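Local atomic coordinates of cycloalternan-forming enzyme (Listeria monocytogenes serovar 1/2a, PDB entry 5F7U), a protein that belongs to glycoside hydrolase family 31, whose core is a TIM barrel, and holds glycans and magnesium ions at several sites. Residues Tyr297-Asn302 / Tyr319-Asp324; Asn236-Asn241 / Asn331-Tyr336; Pro393-Val398 / Val816-Lys821; Gly366-Ala371 / Ala655-Phe660. The protein carries 1 engineered substitution. One frame throughout, in Å; residues are numbered along the deposited sequence.

Contact 1: Tyr297-Asn302 / Tyr319-Asp324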
# COMPACT_ATOMS: atom_id res chain seq x y z
N TYR A 297 11.12 10.44 10.94
CA TYR A 297 11.86 10.78 9.74
C TYR A 297 11.69 9.65 8.73
O TYR A 297 11.36 8.52 9.10
CB TYR A 297 13.36 11.06 10.03
CG TYR A 297 14.09 9.79 10.43
CD1 TYR A 297 14.08 9.36 11.76
CD2 TYR A 297 14.74 9.02 9.48
CE1 TYR A 297 14.69 8.17 12.13
CE2 TYR A 297 15.37 7.81 9.83
CZ TYR A 297 15.35 7.42 11.17
OH TYR A 297 15.93 6.25 11.53
N GLY A 298 11.93 9.98 7.46
CA GLY A 298 12.08 8.99 6.41
C GLY A 298 13.49 9.05 5.85
O GLY A 298 14.18 10.06 6.00
N MET A 299 13.91 7.95 5.23
CA MET A 299 15.22 7.94 4.54
C MET A 299 14.99 7.35 3.17
O MET A 299 14.42 6.28 3.07
CB MET A 299 16.25 7.09 5.29
CG MET A 299 17.64 7.08 4.63
SD MET A 299 18.92 6.29 5.65
CE MET A 299 19.09 7.49 6.97
N TYR A 300 15.47 8.05 2.15
CA TYR A 300 15.32 7.60 0.76
C TYR A 300 16.70 7.57 0.13
O TYR A 300 17.37 8.59 0.06
CB TYR A 300 14.37 8.54 -0.01
CG TYR A 300 14.34 8.26 -1.51
CD1 TYR A 300 14.12 6.96 -1.99
CD2 TYR A 300 14.55 9.29 -2.44
CE1 TYR A 300 14.10 6.69 -3.36
CE2 TYR A 300 14.51 9.03 -3.81
CZ TYR A 300 14.30 7.73 -4.25
OH TYR A 300 14.26 7.46 -5.60
N VAL A 301 17.11 6.39 -0.34
CA VAL A 301 18.40 6.27 -1.05
C VAL A 301 18.04 6.35 -2.52
O VAL A 301 17.38 5.45 -3.05
CB VAL A 301 19.18 4.98 -0.69
CG1 VAL A 301 20.47 4.83 -1.52
CG2 VAL A 301 19.53 4.97 0.79
N ASN A 302 18.48 7.44 -3.16
CA ASN A 302 18.10 7.76 -4.53
C ASN A 302 18.99 7.05 -5.53
O ASN A 302 19.99 7.60 -5.99
CB ASN A 302 18.14 9.28 -4.75
CG ASN A 302 17.70 9.69 -6.15
OD1 ASN A 302 16.98 8.95 -6.82
ND2 ASN A 302 18.16 10.85 -6.61
N TYR A 319 21.69 0.59 12.29
CA TYR A 319 21.15 0.28 10.95
C TYR A 319 22.03 0.82 9.84
O TYR A 319 22.71 1.83 10.02
CB TYR A 319 19.67 0.65 10.76
CG TYR A 319 19.37 2.12 10.55
CD1 TYR A 319 19.40 2.69 9.26
CD2 TYR A 319 19.04 2.93 11.63
CE1 TYR A 319 19.10 4.04 9.07
CE2 TYR A 319 18.73 4.29 11.46
CZ TYR A 319 18.75 4.84 10.17
OH TYR A 319 18.47 6.18 10.01
N SER A 320 22.01 0.14 8.69
CA SER A 320 22.96 0.46 7.63
C SER A 320 22.28 0.30 6.29
O SER A 320 21.34 -0.48 6.18
CB SER A 320 24.15 -0.49 7.68
OG SER A 320 24.72 -0.55 8.99
N PHE A 321 22.76 1.05 5.30
CA PHE A 321 22.46 0.67 3.93
C PHE A 321 23.74 0.37 3.19
O PHE A 321 24.77 0.98 3.45
CB PHE A 321 21.56 1.68 3.19
CG PHE A 321 22.16 3.05 2.99
CD1 PHE A 321 23.13 3.28 2.01
CD2 PHE A 321 21.71 4.13 3.76
CE1 PHE A 321 23.67 4.55 1.83
CE2 PHE A 321 22.23 5.41 3.57
CZ PHE A 321 23.22 5.61 2.61
N VAL A 322 23.67 -0.59 2.29
CA VAL A 322 24.80 -0.92 1.43
C VAL A 322 24.22 -0.86 0.03
O VAL A 322 23.30 -1.61 -0.30
CB VAL A 322 25.39 -2.32 1.72
CG1 VAL A 322 26.58 -2.59 0.80
CG2 VAL A 322 25.85 -2.40 3.16
N LEU A 323 24.74 0.07 -0.76
CA LEU A 323 24.20 0.35 -2.09
C LEU A 323 25.20 -0.09 -3.14
O LEU A 323 26.37 0.29 -3.08
CB LEU A 323 23.93 1.86 -2.25
CG LEU A 323 23.50 2.34 -3.64
CD1 LEU A 323 22.15 1.80 -4.10
CD2 LEU A 323 23.49 3.86 -3.71
N ASP A 324 24.73 -0.88 -4.11
CA ASP A 324 25.58 -1.33 -5.22
C ASP A 324 25.81 -0.22 -6.24
O ASP A 324 25.07 0.76 -6.32
CB ASP A 324 24.95 -2.55 -5.92
CG ASP A 324 24.87 -3.79 -5.00
OD1 ASP A 324 25.46 -3.81 -3.89
OD2 ASP A 324 24.22 -4.76 -5.41

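Contact 2: Asn236-Asn241 / Asn331-Tyr336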
# COMPACT_ATOMS: atom_id res chain seq x y z
N ASN A 236 32.47 0.19 -6.35
CA ASN A 236 31.48 -0.88 -6.53
C ASN A 236 30.32 -0.87 -5.55
O ASN A 236 29.28 -1.50 -5.80
CB ASN A 236 32.14 -2.28 -6.51
CG ASN A 236 32.91 -2.58 -7.78
OD1 ASN A 236 32.69 -1.94 -8.81
ND2 ASN A 236 33.79 -3.57 -7.74
N GLN A 237 30.52 -0.19 -4.42
CA GLN A 237 29.47 -0.12 -3.40
C GLN A 237 29.65 1.11 -2.52
O GLN A 237 30.76 1.64 -2.42
CB GLN A 237 29.49 -1.35 -2.48
CG GLN A 237 28.93 -2.65 -3.07
CD GLN A 237 28.71 -3.72 -2.01
OE1 GLN A 237 29.48 -3.83 -1.04
NE2 GLN A 237 27.66 -4.53 -2.20
N TYR A 238 28.55 1.55 -1.90
CA TYR A 238 28.57 2.60 -0.89
C TYR A 238 27.92 2.07 0.37
O TYR A 238 27.08 1.19 0.31
CB TYR A 238 27.71 3.78 -1.33
CG TYR A 238 28.32 4.68 -2.35
CD1 TYR A 238 29.32 5.59 -1.99
CD2 TYR A 238 27.87 4.66 -3.69
CE1 TYR A 238 29.87 6.46 -2.93
CE2 TYR A 238 28.43 5.53 -4.64
CZ TYR A 238 29.42 6.42 -4.26
OH TYR A 238 29.98 7.30 -5.17
N GLN A 239 28.28 2.65 1.51
CA GLN A 239 27.51 2.37 2.74
C GLN A 239 27.47 3.58 3.66
O GLN A 239 28.36 4.44 3.61
CB GLN A 239 28.08 1.15 3.50
CG GLN A 239 29.45 1.40 4.14
CD GLN A 239 29.90 0.20 4.94
OE1 GLN A 239 29.45 -0.01 6.07
NE2 GLN A 239 30.76 -0.62 4.36
N ASN A 240 26.42 3.63 4.47
CA ASN A 240 26.44 4.45 5.68
C ASN A 240 25.78 3.67 6.83
O ASN A 240 25.05 2.69 6.60
CB ASN A 240 25.79 5.83 5.46
CG ASN A 240 26.35 6.89 6.42
OD1 ASN A 240 27.13 6.58 7.33
ND2 ASN A 240 25.96 8.14 6.22
N ASN A 241 26.10 4.08 8.05
CA ASN A 241 25.72 3.36 9.26
C ASN A 241 25.22 4.34 10.27
O ASN A 241 25.81 5.41 10.45
CB ASN A 241 26.94 2.61 9.83
CG ASN A 241 27.47 1.56 8.87
OD1 ASN A 241 27.06 0.40 8.92
ND2 ASN A 241 28.35 1.97 7.96
N ASN A 331 29.53 8.16 -10.26
CA ASN A 331 28.17 8.04 -9.70
C ASN A 331 28.17 8.37 -8.20
O ASN A 331 28.61 7.53 -7.40
CB ASN A 331 27.63 6.60 -9.86
CG ASN A 331 27.21 6.25 -11.28
OD1 ASN A 331 27.04 7.13 -12.13
ND2 ASN A 331 27.04 4.94 -11.55
N MET A 332 27.74 9.58 -7.82
CA MET A 332 27.67 9.94 -6.40
C MET A 332 26.63 9.11 -5.62
O MET A 332 25.62 8.71 -6.17
CB MET A 332 27.30 11.42 -6.24
CG MET A 332 28.40 12.38 -6.64
SD MET A 332 28.01 14.05 -6.10
CE MET A 332 26.71 14.45 -7.25
N LEU A 333 26.89 8.88 -4.33
CA LEU A 333 25.86 8.41 -3.42
C LEU A 333 24.93 9.59 -3.15
O LEU A 333 25.39 10.68 -2.87
CB LEU A 333 26.49 7.90 -2.12
CG LEU A 333 25.53 7.62 -0.95
CD1 LEU A 333 24.61 6.44 -1.27
CD2 LEU A 333 26.30 7.34 0.33
N ASP A 334 23.62 9.34 -3.21
CA ASP A 334 22.62 10.41 -3.13
C ASP A 334 21.48 9.90 -2.24
O ASP A 334 20.77 8.95 -2.61
CB ASP A 334 22.14 10.70 -4.56
CG ASP A 334 21.13 11.84 -4.65
OD1 ASP A 334 20.80 12.50 -3.65
OD2 ASP A 334 20.66 12.06 -5.78
N TYR A 335 21.31 10.50 -1.06
CA TYR A 335 20.21 10.07 -0.18
C TYR A 335 19.59 11.23 0.59
O TYR A 335 20.20 12.29 0.73
CB TYR A 335 20.62 8.91 0.76
CG TYR A 335 21.63 9.26 1.84
CD1 TYR A 335 22.99 9.32 1.54
CD2 TYR A 335 21.22 9.48 3.16
CE1 TYR A 335 23.94 9.63 2.52
CE2 TYR A 335 22.16 9.80 4.16
CZ TYR A 335 23.51 9.86 3.82
OH TYR A 335 24.48 10.17 4.75
N TYR A 336 18.37 11.02 1.06
CA TYR A 336 17.63 12.09 1.71
C TYR A 336 17.22 11.64 3.10
O TYR A 336 16.85 10.47 3.31
CB TYR A 336 16.35 12.42 0.96
CG TYR A 336 16.50 12.92 -0.46
CD1 TYR A 336 16.75 12.03 -1.53
CD2 TYR A 336 16.30 14.27 -0.76
CE1 TYR A 336 16.85 12.51 -2.85
CE2 TYR A 336 16.40 14.75 -2.07
CZ TYR A 336 16.67 13.87 -3.10
OH TYR A 336 16.73 14.39 -4.38

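Contact 3: Pro393-Val398 / Val816-Lys821. With MG (magnesium ion), chain I.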
# COMPACT_ATOMS: atom_id res chain seq x y z
N PRO A 393 -23.14 -4.68 -8.58
CA PRO A 393 -22.85 -3.55 -9.45
C PRO A 393 -21.34 -3.24 -9.54
O PRO A 393 -20.87 -2.17 -9.14
CB PRO A 393 -23.65 -2.43 -8.79
CG PRO A 393 -23.52 -2.74 -7.33
CD PRO A 393 -23.67 -4.23 -7.27
N ALA A 394 -20.60 -4.18 -10.11
CA ALA A 394 -19.17 -4.02 -10.28
C ALA A 394 -18.89 -2.91 -11.30
O ALA A 394 -19.78 -2.54 -12.09
CB ALA A 394 -18.54 -5.34 -10.74
N THR A 395 -17.66 -2.38 -11.29
CA THR A 395 -17.28 -1.33 -12.24
C THR A 395 -16.07 -1.67 -13.10
O THR A 395 -15.81 -1.01 -14.11
CB THR A 395 -17.01 0.01 -11.54
OG1 THR A 395 -15.97 -0.16 -10.57
CG2 THR A 395 -18.30 0.53 -10.87
N GLY A 396 -15.30 -2.69 -12.68
CA GLY A 396 -14.10 -3.08 -13.42
C GLY A 396 -14.18 -4.52 -13.88
O GLY A 396 -14.79 -5.36 -13.23
N PHE A 397 -13.55 -4.81 -15.02
CA PHE A 397 -13.63 -6.12 -15.64
C PHE A 397 -12.26 -6.41 -16.26
O PHE A 397 -11.68 -5.56 -16.95
CB PHE A 397 -14.73 -6.15 -16.72
CG PHE A 397 -15.14 -7.54 -17.14
CD1 PHE A 397 -14.37 -8.29 -18.03
CD2 PHE A 397 -16.33 -8.09 -16.67
CE1 PHE A 397 -14.75 -9.58 -18.40
CE2 PHE A 397 -16.73 -9.38 -17.04
CZ PHE A 397 -15.94 -10.13 -17.91
N VAL A 398 -11.73 -7.60 -16.00
CA VAL A 398 -10.40 -7.92 -16.52
C VAL A 398 -10.51 -9.13 -17.43
O VAL A 398 -11.20 -10.09 -17.07
CB VAL A 398 -9.39 -8.24 -15.39
CG1 VAL A 398 -7.99 -8.54 -15.97
CG2 VAL A 398 -9.31 -7.10 -14.36
N VAL A 816 -26.92 1.18 -4.00
CA VAL A 816 -27.11 2.41 -4.80
C VAL A 816 -26.72 2.25 -6.28
O VAL A 816 -26.77 3.21 -7.06
CB VAL A 816 -26.37 3.63 -4.19
CG1 VAL A 816 -27.02 4.04 -2.89
CG2 VAL A 816 -24.87 3.37 -4.01
N GLY A 817 -26.29 1.05 -6.65
CA GLY A 817 -25.98 0.75 -8.05
C GLY A 817 -24.60 1.28 -8.40
O GLY A 817 -23.84 1.68 -7.52
N ASN A 818 -24.28 1.28 -9.68
CA ASN A 818 -22.95 1.70 -10.14
C ASN A 818 -22.98 2.86 -11.13
O ASN A 818 -22.02 3.03 -11.89
CB ASN A 818 -22.15 0.49 -10.70
CG ASN A 818 -22.76 -0.11 -11.96
OD1 ASN A 818 -23.79 0.36 -12.47
ND2 ASN A 818 -22.13 -1.16 -12.46
N ASP A 819 -24.06 3.65 -11.15
CA ASP A 819 -24.09 4.78 -12.09
C ASP A 819 -23.35 5.91 -11.41
O ASP A 819 -23.87 6.55 -10.50
CB ASP A 819 -25.53 5.20 -12.50
CG ASP A 819 -25.57 6.53 -13.29
OD1 ASP A 819 -24.54 6.97 -13.86
OD2 ASP A 819 -26.67 7.13 -13.36
N LEU A 820 -22.14 6.15 -11.90
CA LEU A 820 -21.22 7.12 -11.30
C LEU A 820 -21.44 8.56 -11.75
O LEU A 820 -20.66 9.44 -11.38
CB LEU A 820 -19.77 6.68 -11.54
CG LEU A 820 -19.45 5.21 -11.24
CD1 LEU A 820 -18.00 4.94 -11.63
CD2 LEU A 820 -19.69 4.83 -9.79
N LYS A 821 -22.51 8.80 -12.53
CA LYS A 821 -22.85 10.13 -13.04
C LYS A 821 -23.76 10.93 -12.10
O LYS A 821 -24.00 12.12 -12.35
CB LYS A 821 -23.50 10.05 -14.43
CG LYS A 821 -22.56 9.62 -15.56
CD LYS A 821 -23.13 10.03 -16.91
CE LYS A 821 -22.28 9.56 -18.09
NZ LYS A 821 -20.87 10.07 -18.05
MG MG I . -24.07 6.59 -8.33
O HOH W 1 -25.97 6.55 -7.23
O HOH W 2 -22.95 4.58 -7.48
O HOH W 3 -22.08 8.03 -7.94

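Contact 4: Gly366-Ala371 / Ala655-Phe660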
# COMPACT_ATOMS: atom_id res chain seq x y z
N GLY A 366 -14.54 1.01 -7.65
CA GLY A 366 -15.60 0.02 -7.46
C GLY A 366 -15.04 -1.39 -7.56
O GLY A 366 -13.81 -1.59 -7.66
N LEU A 367 -15.93 -2.39 -7.58
CA LEU A 367 -15.44 -3.77 -7.62
C LEU A 367 -14.90 -4.13 -9.02
O LEU A 367 -15.56 -3.84 -10.02
CB LEU A 367 -16.55 -4.75 -7.26
CG LEU A 367 -16.28 -6.26 -7.41
CD1 LEU A 367 -15.17 -6.71 -6.44
CD2 LEU A 367 -17.58 -7.03 -7.15
N TRP A 368 -13.72 -4.77 -9.03
CA TRP A 368 -13.17 -5.37 -10.24
C TRP A 368 -13.43 -6.86 -10.27
O TRP A 368 -13.13 -7.54 -9.30
CB TRP A 368 -11.66 -5.19 -10.29
CG TRP A 368 -11.18 -3.79 -10.46
CD1 TRP A 368 -11.30 -2.76 -9.56
CD2 TRP A 368 -10.43 -3.28 -11.57
NE1 TRP A 368 -10.68 -1.62 -10.07
CE2 TRP A 368 -10.16 -1.92 -11.30
CE3 TRP A 368 -9.99 -3.84 -12.78
CZ2 TRP A 368 -9.44 -1.10 -12.18
CZ3 TRP A 368 -9.27 -3.00 -13.68
CH2 TRP A 368 -9.00 -1.65 -13.36
N MET A 369 -13.96 -7.35 -11.40
CA MET A 369 -14.18 -8.80 -11.61
C MET A 369 -13.16 -9.37 -12.57
O MET A 369 -12.90 -8.80 -13.62
CB MET A 369 -15.57 -9.05 -12.21
CG MET A 369 -16.67 -8.31 -11.46
SD MET A 369 -18.30 -9.03 -11.73
CE MET A 369 -18.40 -9.00 -13.52
N SER A 370 -12.60 -10.53 -12.22
CA SER A 370 -11.53 -11.11 -13.03
C SER A 370 -11.56 -12.62 -12.82
O SER A 370 -11.93 -13.07 -11.74
CB SER A 370 -10.18 -10.53 -12.60
OG SER A 370 -9.10 -11.14 -13.31
N ALA A 371 -11.14 -13.38 -13.84
CA ALA A 371 -10.92 -14.84 -13.73
C ALA A 371 -10.14 -15.27 -14.94
O ALA A 371 -10.57 -15.03 -16.08
CB ALA A 371 -12.24 -15.61 -13.65
N ALA A 655 -10.73 -1.70 1.49
CA ALA A 655 -9.34 -1.51 1.07
C ALA A 655 -9.30 -0.59 -0.14
O ALA A 655 -10.37 -0.25 -0.69
CB ALA A 655 -8.67 -2.86 0.81
N PRO A 656 -8.10 -0.09 -0.54
CA PRO A 656 -8.08 0.94 -1.60
C PRO A 656 -8.72 0.47 -2.91
O PRO A 656 -9.52 1.21 -3.48
CB PRO A 656 -6.58 1.23 -1.78
CG PRO A 656 -6.00 0.92 -0.43
CD PRO A 656 -6.75 -0.31 0.02
N ILE A 657 -8.41 -0.75 -3.34
CA ILE A 657 -8.95 -1.33 -4.58
C ILE A 657 -9.50 -2.72 -4.26
O ILE A 657 -8.80 -3.56 -3.68
CB ILE A 657 -7.88 -1.44 -5.70
CG1 ILE A 657 -7.17 -0.10 -6.01
CG2 ILE A 657 -8.45 -2.10 -6.97
CD1 ILE A 657 -8.05 0.99 -6.63
N MET A 658 -10.75 -2.95 -4.65
CA MET A 658 -11.46 -4.21 -4.38
C MET A 658 -11.53 -5.03 -5.66
O MET A 658 -12.03 -4.54 -6.69
CB MET A 658 -12.88 -3.92 -3.87
CG MET A 658 -13.62 -5.15 -3.37
SD MET A 658 -15.34 -4.77 -3.00
CE MET A 658 -15.77 -6.34 -2.25
N GLN A 659 -11.01 -6.27 -5.63
CA GLN A 659 -10.87 -7.08 -6.86
C GLN A 659 -10.85 -8.57 -6.52
O GLN A 659 -10.08 -8.98 -5.64
CB GLN A 659 -9.54 -6.71 -7.58
CG GLN A 659 -9.26 -7.43 -8.92
CD GLN A 659 -8.13 -8.45 -8.89
OE1 GLN A 659 -7.68 -8.90 -9.96
NE2 GLN A 659 -7.65 -8.83 -7.70
N PHE A 660 -11.68 -9.36 -7.20
CA PHE A 660 -11.55 -10.84 -7.13
C PHE A 660 -10.92 -11.38 -8.39
O PHE A 660 -11.04 -10.76 -9.47
CB PHE A 660 -12.88 -11.58 -6.75
CG PHE A 660 -13.97 -11.52 -7.80
CD1 PHE A 660 -13.93 -12.33 -8.95
CD2 PHE A 660 -15.10 -10.68 -7.62
CE1 PHE A 660 -14.95 -12.28 -9.90
CE2 PHE A 660 -16.12 -10.62 -8.57
CZ PHE A 660 -16.05 -11.44 -9.71
O HOH W 4 -11.66 -0.72 -6.29
O HOH W 5 -7.21 -9.18 -12.55

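Contact 1: Tyr297-Asn302 / Tyr319-Asp324
Met-299 reaches from strand 297-301 toward Tyr-319 and Phe-321; the axes of segments 297-301 and 319-324 pass 10.2 Å apart, nearly parallel. CB and CG, with CG anti to the backbone N (chi1 -179°), carry the chain out toward strand 318-327. SD lies at the edge of both rings, a Met-aromatic contact with each, and is 4.0 Å from Phe-321 CD2. A bend at chi3 (-70°) then swings CE to the edge of the Tyr-319 ring, where it sits 3.4 Å from that residue's OH. A flexible thioether thus serves two aromatic edges at once. Beside it, Val-301 sets CG2 over the centre of the Phe-321 face, a CH-pi contact of 3.8 Å to the centroid, while its CG1 meets Leu-323 CD2 at 3.9 Å. The OH atoms of Tyr-297 and Tyr-319 approach from opposite sides to 3.0 Å; the first is hydrogen-bonded to Glu-248, the second to Thr-216. These strands face each other from the two layers of the mutarotase-like beta-sandwich. The chemistry implies a mainly apolar core in which each buried hydroxyl has a hydrogen-bond partner outside the two segments.

Contact 2: Asn236-Asn241 / Asn331-Tyr336
Tyr-238 and Leu-333 are the residues whose CA atoms come nearest, 6.9 Å, between two segments whose touching parts run 22° apart in direction, too far from each other to share backbone hydrogen bonds. The Tyr-238 ring lies between them. Leu-333 CB stands over the centre of one ring face, 3.5 Å from the centroid, in a CH-pi contact, and its methyl groups carry on past Tyr-238 CB. Tyr-238 CG lies anti to its own carbonyl carbon (chi1 -77°), a setting that carries the ring along 331-333 until the phenol donates to Asn-331 O, with OH to O only 2.6 Å. Tyrosine suits the place because its flat ring packs on leucine while its hydroxyl satisfies a carbonyl that precedes the strand proper.

Farther along, Asn-240 ND2 donates to Tyr-335 OH over 2.9 Å. The acceptor lies in the amide plane, which stands nearly upright to the tyrosine ring, but the bond is bent, 133° at the hydrogen. Asparagine suits this buried spot because its amide offers both N-H donors and an acceptor: ND2 has a second partner in Glu-218, and OD1 accepts from Ser-224, which together fix the rotation of the group.

Strand 235-243 pairs with 214-229 on one flank and 318-327 on the other, whereas strand 333-338 lies between 158-164 and 297-301. The contact therefore joins these two sets of strands, with Pro-165 also packed against Tyr-238 and Phe-321 edge-to-face with Tyr-335.

Contact 3: Pro393-Val398 / Val816-Lys821
Asn-818 ND2 donates to Ala-394 O at 2.8 Å, with the acceptor close to the amide plane and the bond moderately bent (149° at the hydrogen). The side chain is placed by its first torsion, CG lying between the backbone N and the carbonyl carbon (chi1 65°). Its CB fits between Pro-393 CB, 3.8 Å away, and Thr-395 CG2, 3.9 Å away. The same ND2 also donates to Ala-449 O, which lets one asparagine join two loop carbonyls. Ala-394 leads into strand 396-399, the second of the TIM barrel, so the link is made at the N-terminal end of the strands, the end that in TIM barrels lies away from the catalytic face. The segment 816-821 that meets it belongs to the loop joining strands 801-806 and 825-830. Thr-395 is fixed in turn by OG1, hydrogen-bonded to Trp-363 O. On the loop side, Gly-817 adopts a positive phi, which glycine tolerates easily, and its O accepts from a magnesium-bound water 3.0 Å away. Asp-819 O binds that magnesium directly at 2.2 Å; Ser-822 belongs to the same site, and further waters also bind the ion. Asp-819 OD1 accepts from Lys-821 N in an Asx turn.

Contact 4: Gly366-Ala371 / Ala655-Phe660
Phe-660, with a chi1 of 68°, turns its ring across to the neighbouring strand, one face lying above Trp-368 O and Met-369 CA, while a chi1 of -49° sends Met-369 alongside the ring in the same direction. Met-369 CB is 3.5 Å from Phe-660 CZ, and SD makes an oblique Met-aromatic contact. A flat phenyl can lie on a strand backbone in this way, and a flexible methionine can follow its rim. Leu-367 CD2 meets the ring edge, and Leu-367 CD1 packs on Met-658 CG at 3.8 Å.

Beneath these side chains the backbones pair in parallel. Trp-368 N donates to Met-658 O at 2.9 Å, and Phe-660 N to Trp-368 O at 3.1 Å, with Gln-659 CA adding a CA-H...O contact to the same oxygen. Where the strands part, water takes over. One molecule donates to Gly-366 O at 2.7 Å and accepts from Met-658 N; another joins Ser-370 OG to Gln-659 OE1, 2.6 Å from the latter. Glutamine supplies both an acceptor and a donor inside the barrel, with OE1 given to the water and NE2 to Asp-631 and Trp-630 O. Trp-368 NE1 donates to Ala-364 O, which anchors the large indole.

Strands 367-369 and 657-660 are the first and eighth of the barrel, and their pairing closes it. Trp-368 points inward with Gln-659, its indole near Phe-584 and Ile-597; Leu-367 and Met-658 point outward, where helix 687-700 packs on them through Phe-691.

The contacts form two pairs. Contacts 1 and 2, with centres 8 Å apart, share two pairs of neighbouring strands: 318-327 with 235-243, tied by Leu-323 O to Tyr-238 N (2.8 Å), and 297-301 with 333-338. Contacts 3 and 4, centres 11 Å apart, meet at the barrel, where Met-369 N lies 2.8 Å from Gly-396 O between the first and second strands; contact 3 ties the entry of strand 396-399 to a loop of the beta region that follows. Contact 1 is about 34 Å from contact 4, centre to centre. Of the four, contact 3 holds a magnesium ligand, Asp-819, whereas in contact 4 the Gln-659 side chain lies about 7 Å from a bound alpha-D-glucopyranose.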